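Local atomic coordinates of FMN-dependent nitronate monooxygenase (Shewanella oneidensis, PDB entry 5LSM), a protein that probably catalyses the FMN-dependent oxidation of propionate 3-nitronate by molecular oxygen to 3-oxopropanoate, with nitrate and nitrite as products, in nitronate detoxification. Residues S153-V158 with L162-R167; G39-A44 with A53-I58; F133-P136 with L140-E143. All blocks are in the same frame, centred on the assembly; numbering follows the deposited sequence.

From the N terminus, interaction 2 comes first: helix 48-59 turns back along strand 39-42, closing the loop between G39-A44 and A53-I58. Interaction 3 follows, a short closure in which the loop after strand 128-132 meets helix 138-145. The chain then enters strand 150-155, and interaction 1 folds helix 158-166 back onto the end of that strand. The three lie in series, neither nesting nor crossing. Interactions 1 and 3 touch, with centres 13 Å apart and Leu164 packing on Leu135. Interaction 2 touches neither and lies 25 Å, centre to centre, from interaction 1, although both reach the same parallel sheet.

Interaction 1 (S153-V158 with L162-R167); sequences STATTV and LWLEAR
Leu164 places CD1 above the plane of the Thr154 peptide, 3.5 Å from Thr154 O, so the flat group at the end of strand 150-155 has a methyl over one face. The indole of Trp163, on the same helix, carries CD of Arg167 on one face, 3.4 Å above the ring plane and displaced toward the rim; the Phe186 ring also meets it, the two planes inclined by about 55°. Strand 150-155 and helix 158-166 are the first two elements of a beta-alpha-beta unit, completed by strand 171-175, in a TIM-barrel fold. The short segments of strand and helix approach to 9.0 Å between axes, close enough for Leu164 to span the interface with its two methyls.

Those methyls reach different but overlapping parts of the strand. CD1 also meets Ala155 CB at 4.0 Å, while CD2 lies 3.6 Å from Ser153 OG. Ser153 points toward the helix, and its chi1 of 177° sets OG anti to the backbone N, beside CD2 of Leu164; the hydroxyl is nevertheless hydrogen-bonded elsewhere, to Gly134 O, and the leucine contact is van der Waals only. Thr154 points away from the helix, to the side where its side chain comes within about 5 Å of the bound FMN.

At the start of the helix Thr157 is the N-cap, its OG1 hydrogen-bonded to the Glu160 backbone N. Directly after it, Val158 lies side by side with Leu162 of the next turn, both pointing the same way, CG1 of Val158 being 3.9 Å from CD1 of Leu162. Their backbones are joined by the first-turn helical hydrogen bond, Leu162 N to Val158 O at 3.0 Å, with an N-H...O angle of 150°.

Interaction 2 (G39-A44 with A53-I58); sequences GSLPCA and AELTAI
Strand 39-42 and helix 48-59 open a beta-alpha-beta unit of the TIM-barrel fold that strand 66-71 completes, and Leu41 joins the two by packing against Glu54, Leu55 and Ile58. The short segments run nearly antiparallel, at 164°, with axes 10.3 Å apart at closest approach, as expected when a helix returns along the outside of its strand. Leu41 supplies nearly all of the strand side of the contact. Its CG is anti to the backbone N (chi1 180°), which carries both methyls out toward the helix.

The branches have different partners. CD1 comes 3.5 Å from Glu54 CG, meeting the aliphatic part of the acid. The Glu54 chain bends at chi2 (105°), and its carboxylate is engaged elsewhere through a hydrogen bond between OE1 and Ser26 OG. CD2 fits among three side chains: it is 3.9 Å from Glu54 CB, 4.0 Å from Leu55 CG and 3.9 Å from Ile58 CD1. The same Ile58 CD1 reaches back to Leu41 CB at 4.0 Å, crossing the leucine at a slant. With an alanine here, the two methyls are lost, and a gap is likely to open between the strand and the helix, leaving Ile58 CD1 and the Glu54 methylenes without their main strand-side neighbour.

The contact is buried between sheet and helices. Leu41 is bonded through its backbone to Asn67 and Asn69 of strand 66-71; Leu55 packs on Val68 of that strand and on Leu121 and Phe124 of helix 115-124, and Ile58 reaches Ile66 and, on helix 26-35, Ser26.

Interaction 3 (F133-P136 with L140-E143); sequences FGLP and LLLE
Pro136 meets Leu140 and Leu141 of helix 138-145 where the loop after strand 128-132 turns into that helix, a beta-to-alpha connection of the TIM-barrel fold. The apolar contacts come first. The pyrrolidine ring divides its carbons between two helix residues. CG and CD turn to Leu141, whose CD1 is 3.5 Å from Pro136 CG and 3.6 Å from Pro136 CD; the two side chains cross at about a right angle, and the CD1 methyl rests against the CG-CD bond of the ring. CB turns instead to Leu140, lying 3.9 Å from its CD1. The Leu140 side chain also presents CB at 3.9 Å to Pro136 CB, so it touches the ring near its root as well as at its end. A looser contact, Leu135 CD1 to Leu141 CD2 at 4.2 Å, extends the patch by one residue. In Leu141 chi1 is -128°, away from a staggered value; this unusual torsion accompanies the placing of one methyl on Pro136 and the other toward Leu135.

The backbones come close as well: Pro136 CA is 6.2 Å from Leu140 CA, although Pro136, with psi 176°, is still extended and precedes the helix. Upstream, Gly134 has a positive phi of 95°, and at its backbone angles a CB would be jammed against the carbonyl O of Phe133.

The remaining partners lie outside the two segments. On the aromatic side, Phe133 meets Phe297 edge-to-face. Leu135 also packs against Val151 and Trp163, which ties the loop to the next strand and helix. On the polar side, the Pro136 carbonyl is hydrogen-bonded to Arg167, whose NH1 stands 3.2 Å from Pro136 O.

Interaction 1 (S153-V158 with L162-R167)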
loop_
_atom_site.group_PDB
_atom_site.type_symbol
_atom_site.label_atom_id
_atom_site.label_comp_id
_atom_site.label_asym_id
_atom_site.label_seq_id
_atom_site.Cartn_x
_atom_site.Cartn_y
_atom_site.Cartn_z
ATOM N N SER A 153 -3.268 15.989 -12.895
ATOM C CA SER A 153 -3.834 15.926 -11.542
ATOM C C SER A 153 -3.686 14.544 -10.950
ATOM O O SER A 153 -3.314 13.598 -11.648
ATOM C CB SER A 153 -5.301 16.327 -11.525
ATOM O OG SER A 153 -5.840 16.190 -10.211
ATOM N N THR A 154 -3.940 14.439 -9.647
ATOM C CA THR A 154 -3.654 13.210 -8.923
ATOM C C THR A 154 -4.928 12.339 -8.801
ATOM O O THR A 154 -6.006 12.836 -8.533
ATOM C CB THR A 154 -3.002 13.513 -7.537
ATOM O OG1 THR A 154 -1.604 13.825 -7.702
ATOM C CG2 THR A 154 -3.117 12.327 -6.607
ATOM N N ALA A 155 -4.799 11.055 -9.104
ATOM C CA ALA A 155 -5.855 10.075 -8.873
ATOM C C ALA A 155 -5.386 9.071 -7.845
ATOM O O ALA A 155 -4.275 8.548 -7.968
ATOM C CB ALA A 155 -6.173 9.352 -10.160
ATOM N N THR A 156 -6.229 8.784 -6.852
ATOM C CA THR A 156 -5.953 7.704 -5.891
ATOM C C THR A 156 -6.828 6.473 -6.073
ATOM O O THR A 156 -6.702 5.513 -5.312
ATOM C CB THR A 156 -6.108 8.159 -4.425
ATOM O OG1 THR A 156 -7.487 8.462 -4.141
ATOM C CG2 THR A 156 -5.209 9.363 -4.129
ATOM N N THR A 157 -7.708 6.501 -7.068
ATOM C CA THR A 157 -8.488 5.339 -7.447
ATOM C C THR A 157 -8.707 5.366 -8.967
ATOM O O THR A 157 -8.485 6.385 -9.619
ATOM C CB THR A 157 -9.882 5.355 -6.785
ATOM O OG1 THR A 157 -10.593 6.535 -7.202
ATOM C CG2 THR A 157 -9.785 5.313 -5.268
ATOM N N VAL A 158 -9.265 4.280 -9.490
ATOM C CA VAL A 158 -9.674 4.211 -10.875
ATOM C C VAL A 158 -10.819 5.164 -11.216
ATOM O O VAL A 158 -10.836 5.742 -12.302
ATOM C CB VAL A 158 -10.051 2.765 -11.281
ATOM C CG1 VAL A 158 -10.589 2.734 -12.701
ATOM C CG2 VAL A 158 -8.825 1.874 -11.180
ATOM N N LEU A 162 -10.789 8.246 -14.041
ATOM C CA LEU A 162 -11.761 8.374 -15.102
ATOM C C LEU A 162 -12.417 9.749 -15.065
ATOM O O LEU A 162 -12.792 10.302 -16.109
ATOM C CB LEU A 162 -12.820 7.285 -14.989
ATOM C CG LEU A 162 -12.338 5.884 -15.366
ATOM C CD1 LEU A 162 -13.219 4.804 -14.760
ATOM C CD2 LEU A 162 -12.281 5.734 -16.871
ATOM N N TRP A 163 -12.577 10.288 -13.863
ATOM C CA TRP A 163 -13.132 11.623 -13.702
ATOM C C TRP A 163 -12.177 12.650 -14.291
ATOM O O TRP A 163 -12.604 13.577 -14.956
ATOM C CB TRP A 163 -13.380 11.944 -12.232
ATOM C CG TRP A 163 -14.102 13.258 -12.033
ATOM C CD1 TRP A 163 -15.440 13.467 -12.115
ATOM C CD2 TRP A 163 -13.518 14.528 -11.717
ATOM N NE1 TRP A 163 -15.729 14.779 -11.870
ATOM C CE2 TRP A 163 -14.568 15.453 -11.616
ATOM C CE3 TRP A 163 -12.212 14.974 -11.529
ATOM C CZ2 TRP A 163 -14.360 16.791 -11.303
ATOM C CZ3 TRP A 163 -12.002 16.313 -11.213
ATOM C CH2 TRP A 163 -13.069 17.205 -11.114
ATOM N N LEU A 164 -10.886 12.474 -14.036
ATOM C CA LEU A 164 -9.875 13.380 -14.545
ATOM C C LEU A 164 -9.744 13.336 -16.085
ATOM O O LEU A 164 -9.642 14.375 -16.740
ATOM C CB LEU A 164 -8.534 13.090 -13.888
ATOM C CG LEU A 164 -8.505 13.358 -12.391
ATOM C CD1 LEU A 164 -7.231 12.817 -11.764
ATOM C CD2 LEU A 164 -8.632 14.844 -12.122
ATOM N N GLU A 165 -9.759 12.140 -16.654
ATOM C CA GLU A 165 -9.733 12.000 -18.097
ATOM C C GLU A 165 -10.921 12.713 -18.718
ATOM O O GLU A 165 -10.767 13.531 -19.627
ATOM C CB GLU A 165 -9.762 10.538 -18.479
ATOM C CG GLU A 165 -9.442 10.277 -19.938
ATOM C CD GLU A 165 -9.426 8.799 -20.253
ATOM O OE1 GLU A 165 -10.361 8.097 -19.806
ATOM O OE2 GLU A 165 -8.467 8.337 -20.911
ATOM N N ALA A 166 -12.095 12.450 -18.153
ATOM C CA ALA A 166 -13.366 12.968 -18.663
ATOM C C ALA A 166 -13.411 14.493 -18.639
ATOM O O ALA A 166 -14.059 15.103 -19.459
ATOM C CB ALA A 166 -14.521 12.394 -17.845
ATOM N N ARG A 167 -12.706 15.094 -17.695
ATOM C CA ARG A 167 -12.666 16.532 -17.544
ATOM C C ARG A 167 -11.427 17.145 -18.209
ATOM O O ARG A 167 -11.092 18.290 -17.959
ATOM C CB ARG A 167 -12.694 16.890 -16.053
ATOM C CG ARG A 167 -13.997 16.530 -15.346
ATOM C CD ARG A 167 -14.536 17.721 -14.569
ATOM N NE ARG A 167 -14.449 18.951 -15.370
ATOM C CZ ARG A 167 -14.126 20.159 -14.904
ATOM N NH1 ARG A 167 -13.869 20.364 -13.617
ATOM N NH2 ARG A 167 -14.056 21.176 -15.747
#

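Interaction 2 (G39-A44 with A53-I58)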
loop_
_atom_site.group_PDB
_atom_site.type_symbol
_atom_site.label_atom_id
_atom_site.label_comp_id
_atom_site.label_asym_id
_atom_site.label_seq_id
_atom_site.Cartn_x
_atom_site.Cartn_y
_atom_site.Cartn_z
ATOM N N GLY A 39 11.011 19.866 -13.373
ATOM C CA GLY A 39 11.042 20.497 -12.048
ATOM C C GLY A 39 9.706 21.125 -11.699
ATOM O O GLY A 39 8.947 21.493 -12.585
ATOM N N SER A 40 9.424 21.255 -10.411
ATOM C CA SER A 40 8.093 21.597 -9.949
ATOM C C SER A 40 8.140 22.639 -8.845
ATOM O O SER A 40 8.930 22.515 -7.896
ATOM C CB SER A 40 7.371 20.354 -9.427
ATOM O OG SER A 40 7.243 19.369 -10.435
ATOM N N LEU A 41 7.294 23.667 -8.983
ATOM C CA LEU A 41 7.126 24.698 -7.961
ATOM C C LEU A 41 5.805 24.456 -7.234
ATOM O O LEU A 41 4.731 24.526 -7.843
ATOM C CB LEU A 41 7.150 26.104 -8.590
ATOM C CG LEU A 41 6.977 27.286 -7.621
ATOM C CD1 LEU A 41 8.076 27.345 -6.586
ATOM C CD2 LEU A 41 6.893 28.623 -8.345
ATOM N N PRO A 42 5.888 24.059 -5.956
ATOM C CA PRO A 42 4.674 23.981 -5.141
ATOM C C PRO A 42 4.163 25.383 -4.818
ATOM O O PRO A 42 4.923 26.204 -4.317
ATOM C CB PRO A 42 5.147 23.261 -3.878
ATOM C CG PRO A 42 6.611 23.574 -3.772
ATOM C CD PRO A 42 7.115 23.819 -5.166
ATOM N N CYS A 43 2.915 25.669 -5.185
ATOM C CA CYS A 43 2.334 27.003 -4.980
ATOM C C CYS A 43 1.250 27.089 -3.921
ATOM O O CYS A 43 0.761 28.164 -3.657
ATOM C CB CYS A 43 1.787 27.544 -6.295
ATOM S SG CYS A 43 3.082 27.652 -7.527
ATOM N N ALA A 44 0.910 25.983 -3.269
ATOM C CA ALA A 44 -0.216 25.984 -2.330
ATOM C C ALA A 44 -0.051 27.006 -1.188
ATOM O O ALA A 44 -1.037 27.554 -0.701
ATOM C CB ALA A 44 -0.442 24.582 -1.767
ATOM N N ALA A 53 7.532 36.136 -7.593
ATOM C CA ALA A 53 8.971 36.134 -7.314
ATOM C C ALA A 53 9.580 34.795 -7.724
ATOM O O ALA A 53 10.557 34.736 -8.454
ATOM C CB ALA A 53 9.224 36.386 -5.821
ATOM N N GLU A 54 8.973 33.717 -7.251
ATOM C CA GLU A 54 9.573 32.413 -7.380
ATOM C C GLU A 54 9.561 31.949 -8.840
ATOM O O GLU A 54 10.520 31.339 -9.302
ATOM C CB GLU A 54 8.888 31.416 -6.456
ATOM C CG GLU A 54 9.824 30.332 -5.973
ATOM C CD GLU A 54 10.257 30.493 -4.539
ATOM O OE1 GLU A 54 11.474 30.556 -4.311
ATOM O OE2 GLU A 54 9.396 30.442 -3.637
ATOM N N LEU A 55 8.549 32.364 -9.594
ATOM C CA LEU A 55 8.490 32.049 -11.023
ATOM C C LEU A 55 9.481 32.881 -11.799
ATOM O O LEU A 55 10.023 32.415 -12.803
ATOM C CB LEU A 55 7.075 32.263 -11.594
ATOM C CG LEU A 55 6.107 31.095 -11.366
ATOM C CD1 LEU A 55 4.668 31.560 -11.462
ATOM C CD2 LEU A 55 6.374 29.962 -12.349
ATOM N N THR A 56 9.672 34.133 -11.375
ATOM C CA THR A 56 10.665 34.990 -11.997
ATOM C C THR A 56 12.079 34.410 -11.755
ATOM O O THR A 56 12.867 34.248 -12.698
ATOM C CB THR A 56 10.532 36.465 -11.509
ATOM O OG1 THR A 56 9.341 37.040 -12.063
ATOM C CG2 THR A 56 11.716 37.315 -11.952
ATOM N N ALA A 57 12.347 33.980 -10.525
ATOM C CA ALA A 57 13.604 33.300 -10.211
ATOM C C ALA A 57 13.819 32.022 -11.037
ATOM O O ALA A 57 14.936 31.748 -11.472
ATOM C CB ALA A 57 13.696 32.991 -8.727
ATOM N N ILE A 58 12.764 31.257 -11.289
ATOM C CA ILE A 58 12.910 30.073 -12.139
ATOM C C ILE A 58 13.280 30.461 -13.572
ATOM O O ILE A 58 14.216 29.900 -14.151
ATOM C CB ILE A 58 11.648 29.191 -12.125
ATOM C CG1 ILE A 58 11.536 28.469 -10.775
ATOM C CG2 ILE A 58 11.683 28.170 -13.261
ATOM C CD1 ILE A 58 10.127 28.010 -10.431
#

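Interaction 3 (F133-P136 with L140-E143)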
loop_
_atom_site.group_PDB
_atom_site.type_symbol
_atom_site.label_atom_id
_atom_site.label_comp_id
_atom_site.label_asym_id
_atom_site.label_seq_id
_atom_site.Cartn_x
_atom_site.Cartn_y
_atom_site.Cartn_z
ATOM N N PHE A 133 -6.060 17.366 -5.242
ATOM C CA PHE A 133 -7.482 17.317 -4.873
ATOM C C PHE A 133 -8.395 17.647 -6.061
ATOM O O PHE A 133 -9.343 18.412 -5.920
ATOM C CB PHE A 133 -7.823 18.251 -3.678
ATOM C CG PHE A 133 -6.804 18.246 -2.575
ATOM C CD1 PHE A 133 -6.428 17.072 -1.965
ATOM C CD2 PHE A 133 -6.236 19.430 -2.137
ATOM C CE1 PHE A 133 -5.463 17.067 -0.969
ATOM C CE2 PHE A 133 -5.256 19.431 -1.161
ATOM C CZ PHE A 133 -4.886 18.244 -0.557
ATOM N N GLY A 134 -8.118 17.056 -7.219
ATOM C CA GLY A 134 -9.014 17.149 -8.388
ATOM C C GLY A 134 -8.652 18.258 -9.378
ATOM O O GLY A 134 -7.504 18.421 -9.761
ATOM N N LEU A 135 -9.654 19.000 -9.814
ATOM C CA LEU A 135 -9.467 20.035 -10.803
ATOM C C LEU A 135 -10.290 21.262 -10.460
ATOM O O LEU A 135 -11.335 21.155 -9.829
ATOM C CB LEU A 135 -9.882 19.520 -12.181
ATOM C CG LEU A 135 -9.019 18.411 -12.777
ATOM C CD1 LEU A 135 -9.699 17.842 -14.013
ATOM C CD2 LEU A 135 -7.626 18.933 -13.113
ATOM N N PRO A 136 -9.843 22.433 -10.918
ATOM C CA PRO A 136 -10.674 23.640 -10.830
ATOM C C PRO A 136 -11.865 23.667 -11.833
ATOM O O PRO A 136 -12.015 22.744 -12.665
ATOM C CB PRO A 136 -9.677 24.759 -11.122
ATOM C CG PRO A 136 -8.633 24.125 -11.986
ATOM C CD PRO A 136 -8.564 22.668 -11.619
ATOM N N LEU A 140 -11.646 28.189 -15.459
ATOM C CA LEU A 140 -10.255 28.184 -15.009
ATOM C C LEU A 140 -9.390 27.208 -15.807
ATOM O O LEU A 140 -8.294 27.548 -16.230
ATOM C CB LEU A 140 -10.187 27.854 -13.522
ATOM C CG LEU A 140 -10.792 28.913 -12.581
ATOM C CD1 LEU A 140 -10.655 28.499 -11.125
ATOM C CD2 LEU A 140 -10.161 30.282 -12.793
ATOM N N LEU A 141 -9.923 26.027 -16.068
ATOM C CA LEU A 141 -9.235 25.015 -16.852
ATOM C C LEU A 141 -9.022 25.446 -18.296
ATOM O O LEU A 141 -7.975 25.171 -18.875
ATOM C CB LEU A 141 -10.062 23.734 -16.852
ATOM C CG LEU A 141 -9.360 22.448 -16.457
ATOM C CD1 LEU A 141 -8.545 22.675 -15.193
ATOM C CD2 LEU A 141 -10.395 21.340 -16.251
ATOM N N LEU A 142 -10.055 26.018 -18.915
ATOM C CA LEU A 142 -9.935 26.503 -20.296
ATOM C C LEU A 142 -8.930 27.647 -20.384
ATOM O O LEU A 142 -8.097 27.697 -21.303
ATOM C CB LEU A 142 -11.285 26.955 -20.851
ATOM C CG LEU A 142 -12.319 25.856 -21.131
ATOM C CD1 LEU A 142 -13.615 26.485 -21.638
ATOM C CD2 LEU A 142 -11.784 24.828 -22.121
ATOM N N GLU A 143 -8.943 28.523 -19.394
ATOM C CA GLU A 143 -7.948 29.589 -19.363
ATOM C C GLU A 143 -6.534 29.025 -19.401
ATOM O O GLU A 143 -5.713 29.479 -20.180
ATOM C CB GLU A 143 -8.119 30.483 -18.137
ATOM C CG GLU A 143 -7.244 31.728 -18.188
ATOM C CD GLU A 143 -7.181 32.478 -16.877
ATOM O OE1 GLU A 143 -7.790 32.028 -15.871
ATOM O OE2 GLU A 143 -6.543 33.551 -16.868
#